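Local coordinates for lipoprotein, putative (Bacillus anthracis, PDB 4O4A) that is of unknown function but, as a putative lipoprotein, may bind lipid, at residues V44-P49 with T73-M78; S107-R112 with P120-E125. One frame throughout, in Å; residues are numbered along the deposited sequence.

Contact 1: residues V44-P49 with T73-M78; sequences VVYNVP and TSTKNM
With chi1 at -66°, Y46 carries CG anti to its own carbonyl carbon, which lays the phenol ring along the loop 73-78. T73 turns OG1 anti to its backbone N (chi1 -178°), where it accepts from T75 N and closes an ST turn, and also hydrogen-bonds to the backbone O of E52; its methyl CG2 is left to meet Y46 CD2 at 3.6 Å. The ring is held from several directions: the backbone N of M78, a selenomethionine, lies over the centre of one face, T75 O sits at the edge in the ring plane, and M78 CB packs 3.5 Å from Y46 CZ, the two side chains crossing at about a right angle. A broad aromatic suits this place because it covers peptide groups as well as aliphatic carbons.

Backbone bonds fix the loop beside it. T73 N donates to V45 O at 3.0 Å, and V48 N returns a bond to T73 O at 2.9 Å. N47 N reaches T75 O at 2.9 Å from above the carbonyl plane. N47 has positive phi and psi, a conformation asparagine tolerates well, and its ND2 bonds to E118 O.

The contact prolongs the pairing of parallel strands 40-45 and 70-72 into the loops that follow them. Strand 117-126 flanks it through F119 and P120, while helix 149-166 covers V45 and V48 with L157, I161 and Y165.

Contact 2: residues S107-R112 with P120-E125; sequences SSTGSR and PFANLE
S108 and N123 meet through both backbone and side chain, in an antiparallel ladder that also pairs T109 with A122, G110 with F121 and S111 with P120. Among the backbone bonds, N123 N donates to S108 O at 2.7 Å, nearly in line with the carbonyl, and F121 N donates to G110 O at 2.9 Å. G110 N completes the second hydrogen-bonded pair through F121 O. At the other end S107 and S108 both face N123, a classic beta bulge: N123 O accepts from S107 N at 2.8 Å and from S108 N at 3.2 Å, both donors coming from the same face of its carbonyl plane.

One polar side-chain bond joins the strands. N123 ND2 gives a hydrogen to S108 OG at 3.1 Å, the hydroxyl lying slightly out of the amide plane. Serine and asparagine suit this pair, being short enough to meet directly across neighbouring strands.

The aromatic contact belongs to F121. Its chi1 of 61° sets CG between the backbone N and the carbonyl carbon and swings the ring across to the partner strand, over G110. G110 CA lies 4.0 Å from the ring centroid in a CH-pi contact, and glycine, with no side chain, lets the ring lie close over its backbone. R112 N stands at the ring edge, and R112 CB packs 4.1 Å from F121 CE2.

The chemistry implies a hairpin held chiefly by main-chain bonds, with one aromatic ring lying over G110 and one amide-hydroxyl link on the same face of the sheet, while N123 O, accepting from two donors, accommodates the extra residue of the bulge.

Overall arrangement
From the N terminus, the end of strand 40-45 and the loop after it form 44-49, and the chain passes through strands 56-57, 60-64 and 70-72 before 73-78 returns to close contact 1. Only later does it form contact 2, a short hairpin closure between 107-112 and 120-125; the two follow in series, neither nested nor crossed. Their centres lie about 12 Å apart, yet they join directly, because strands 40-45 and 117-126 are neighbours in one mixed four-stranded sheet. Probable hydrogen bonds link Y46 N to P120 O and A122 N to V44 O. Contact 1 thus lies toward edge strand 70-72, contact 2 toward the other edge strand within this chain, 104-114, and helix 149-166 packs against both.

Contact 1: residues V44-P49 with T73-M78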
# COMPACT_ATOMS: atom_id res chain seq x y z
N VAL B 44 -23.23 16.48 0.18
CA VAL B 44 -24.17 17.51 -0.19
C VAL B 44 -23.78 18.73 0.60
O VAL B 44 -23.60 18.64 1.82
CB VAL B 44 -25.61 17.15 0.18
CG1 VAL B 44 -26.55 18.25 -0.28
CG2 VAL B 44 -26.02 15.83 -0.45
N VAL B 45 -23.62 19.86 -0.07
CA VAL B 45 -23.26 21.08 0.64
C VAL B 45 -24.33 22.11 0.38
O VAL B 45 -24.68 22.37 -0.76
CB VAL B 45 -21.91 21.63 0.20
CG1 VAL B 45 -21.57 22.88 1.00
CG2 VAL B 45 -20.83 20.58 0.38
N TYR B 46 -24.84 22.68 1.46
CA TYR B 46 -25.92 23.65 1.37
C TYR B 46 -25.45 25.08 1.56
O TYR B 46 -24.29 25.35 1.90
CB TYR B 46 -26.97 23.34 2.45
CG TYR B 46 -27.69 22.02 2.25
CD1 TYR B 46 -27.11 20.82 2.65
CD2 TYR B 46 -28.96 21.98 1.70
CE1 TYR B 46 -27.77 19.62 2.48
CE2 TYR B 46 -29.63 20.79 1.52
CZ TYR B 46 -29.03 19.61 1.92
OH TYR B 46 -29.71 18.42 1.76
N ASN B 47 -26.38 26.00 1.32
CA ASN B 47 -26.15 27.41 1.49
C ASN B 47 -24.97 27.93 0.67
O ASN B 47 -24.26 28.82 1.10
CB ASN B 47 -25.94 27.72 2.96
CG ASN B 47 -26.09 29.18 3.27
OD1 ASN B 47 -26.92 29.87 2.68
ND2 ASN B 47 -25.30 29.66 4.21
N VAL B 48 -24.78 27.38 -0.52
CA VAL B 48 -23.73 27.82 -1.42
C VAL B 48 -24.33 28.84 -2.37
O VAL B 48 -25.13 28.49 -3.24
CB VAL B 48 -23.16 26.65 -2.22
CG1 VAL B 48 -22.07 27.13 -3.17
CG2 VAL B 48 -22.62 25.59 -1.27
N PRO B 49 -23.95 30.11 -2.23
CA PRO B 49 -24.54 31.13 -3.10
C PRO B 49 -24.11 30.97 -4.55
O PRO B 49 -22.96 30.65 -4.83
CB PRO B 49 -24.00 32.44 -2.52
CG PRO B 49 -22.70 32.06 -1.88
CD PRO B 49 -22.87 30.65 -1.39
N THR B 73 -25.69 23.13 -3.46
CA THR B 73 -26.94 23.88 -3.63
C THR B 73 -26.98 25.14 -2.80
O THR B 73 -26.31 25.26 -1.78
CB THR B 73 -28.18 23.04 -3.24
OG1 THR B 73 -29.38 23.81 -3.47
CG2 THR B 73 -28.12 22.63 -1.78
N SER B 74 -27.81 26.07 -3.27
CA SER B 74 -28.03 27.34 -2.59
C SER B 74 -29.18 27.22 -1.59
O SER B 74 -29.50 28.18 -0.91
CB SER B 74 -28.31 28.43 -3.60
OG SER B 74 -29.37 28.09 -4.47
N THR B 75 -29.83 26.06 -1.52
CA THR B 75 -30.89 25.86 -0.54
C THR B 75 -30.25 26.06 0.83
O THR B 75 -29.21 25.49 1.09
CB THR B 75 -31.51 24.46 -0.68
OG1 THR B 75 -32.16 24.35 -1.95
CG2 THR B 75 -32.53 24.21 0.43
N LYS B 76 -30.86 26.89 1.67
CA LYS B 76 -30.27 27.23 2.98
C LYS B 76 -29.81 26.05 3.82
O LYS B 76 -28.69 26.05 4.30
CB LYS B 76 -31.13 28.22 3.80
CG LYS B 76 -30.96 29.66 3.30
CD LYS B 76 -31.44 30.79 4.22
CE LYS B 76 -32.93 30.71 4.57
NZ LYS B 76 -33.34 31.82 5.48
N ASN B 77 -30.63 25.04 3.99
CA ASN B 77 -30.21 23.91 4.79
C ASN B 77 -30.98 22.66 4.44
O ASN B 77 -31.94 22.71 3.65
CB ASN B 77 -30.38 24.25 6.29
CG ASN B 77 -29.54 23.38 7.20
OD1 ASN B 77 -29.03 22.33 6.80
ND2 ASN B 77 -29.33 23.85 8.42
N MSE B 78 -30.55 21.55 5.01
CA MSE B 78 -31.22 20.30 4.82
C MSE B 78 -32.47 20.31 5.65
O MSE B 78 -32.64 21.12 6.58
CB MSE B 78 -30.31 19.13 5.19
CG MSE B 78 -30.12 18.99 6.70
SE MSE B 78 -28.33 18.31 7.10
CE MSE B 78 -27.54 19.82 8.07

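Contact 2: residues S107-R112 with P120-E125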
# COMPACT_ATOMS: atom_id res chain seq x y z
N SER B 107 -23.62 9.05 7.06
CA SER B 107 -22.42 9.19 7.86
C SER B 107 -22.43 10.31 8.87
O SER B 107 -22.28 10.07 10.06
CB SER B 107 -21.19 9.36 6.96
OG SER B 107 -20.05 9.60 7.76
N SER B 108 -22.58 11.54 8.41
CA SER B 108 -22.57 12.68 9.34
C SER B 108 -23.07 13.97 8.73
O SER B 108 -23.19 14.10 7.52
CB SER B 108 -21.14 12.93 9.84
OG SER B 108 -20.34 13.38 8.77
N THR B 109 -23.36 14.91 9.61
CA THR B 109 -23.81 16.22 9.21
C THR B 109 -23.09 17.23 10.04
O THR B 109 -22.55 16.92 11.10
CB THR B 109 -25.32 16.42 9.42
OG1 THR B 109 -25.65 16.19 10.79
CG2 THR B 109 -26.09 15.45 8.57
N GLY B 110 -23.08 18.46 9.56
CA GLY B 110 -22.44 19.51 10.28
C GLY B 110 -22.49 20.79 9.51
O GLY B 110 -23.31 20.98 8.60
N SER B 111 -21.58 21.67 9.87
CA SER B 111 -21.46 22.96 9.26
C SER B 111 -20.00 23.29 9.20
O SER B 111 -19.23 22.90 10.07
CB SER B 111 -22.19 24.00 10.10
OG SER B 111 -22.11 25.28 9.53
N ARG B 112 -19.61 23.95 8.13
CA ARG B 112 -18.24 24.34 7.93
C ARG B 112 -18.25 25.85 7.70
O ARG B 112 -19.04 26.34 6.91
CB ARG B 112 -17.68 23.62 6.73
CG ARG B 112 -16.18 23.68 6.63
CD ARG B 112 -15.82 22.85 5.41
NE ARG B 112 -14.48 22.28 5.45
CZ ARG B 112 -14.20 21.08 5.94
NH1 ARG B 112 -12.95 20.64 5.93
NH2 ARG B 112 -15.17 20.33 6.46
N PRO B 120 -23.78 24.29 5.71
CA PRO B 120 -24.16 23.01 6.29
C PRO B 120 -23.85 21.92 5.28
O PRO B 120 -23.94 22.16 4.08
CB PRO B 120 -25.68 23.12 6.51
CG PRO B 120 -26.04 24.54 6.22
CD PRO B 120 -24.95 25.12 5.38
N PHE B 121 -23.51 20.73 5.75
CA PHE B 121 -23.23 19.62 4.83
C PHE B 121 -23.70 18.29 5.35
O PHE B 121 -24.01 18.12 6.54
CB PHE B 121 -21.74 19.52 4.57
CG PHE B 121 -20.94 19.25 5.82
CD1 PHE B 121 -20.81 17.97 6.30
CD2 PHE B 121 -20.32 20.29 6.50
CE1 PHE B 121 -20.08 17.73 7.44
CE2 PHE B 121 -19.58 20.05 7.64
CZ PHE B 121 -19.47 18.76 8.11
N ALA B 122 -23.73 17.32 4.44
CA ALA B 122 -24.13 15.98 4.77
C ALA B 122 -23.22 14.99 4.09
O ALA B 122 -22.87 15.15 2.92
CB ALA B 122 -25.57 15.74 4.36
N ASN B 123 -22.84 13.96 4.84
CA ASN B 123 -22.01 12.89 4.34
C ASN B 123 -22.78 11.61 4.29
O ASN B 123 -23.31 11.15 5.30
CB ASN B 123 -20.80 12.70 5.25
CG ASN B 123 -19.75 13.73 5.03
OD1 ASN B 123 -19.20 13.81 3.94
ND2 ASN B 123 -19.41 14.49 6.07
N LEU B 124 -22.89 11.06 3.09
CA LEU B 124 -23.55 9.79 2.90
C LEU B 124 -22.63 8.92 2.11
O LEU B 124 -21.63 9.36 1.58
CB LEU B 124 -24.84 9.93 2.12
CG LEU B 124 -25.97 10.74 2.73
CD1 LEU B 124 -25.79 12.18 2.29
CD2 LEU B 124 -27.32 10.23 2.26
N GLU B 125 -23.01 7.66 2.00
CA GLU B 125 -22.22 6.71 1.29
C GLU B 125 -23.17 5.75 0.63
O GLU B 125 -24.19 5.35 1.22
CB GLU B 125 -21.31 6.01 2.27
CG GLU B 125 -20.33 5.05 1.65
CD GLU B 125 -19.44 4.37 2.67
OE1 GLU B 125 -19.35 4.84 3.83
OE2 GLU B 125 -18.82 3.35 2.31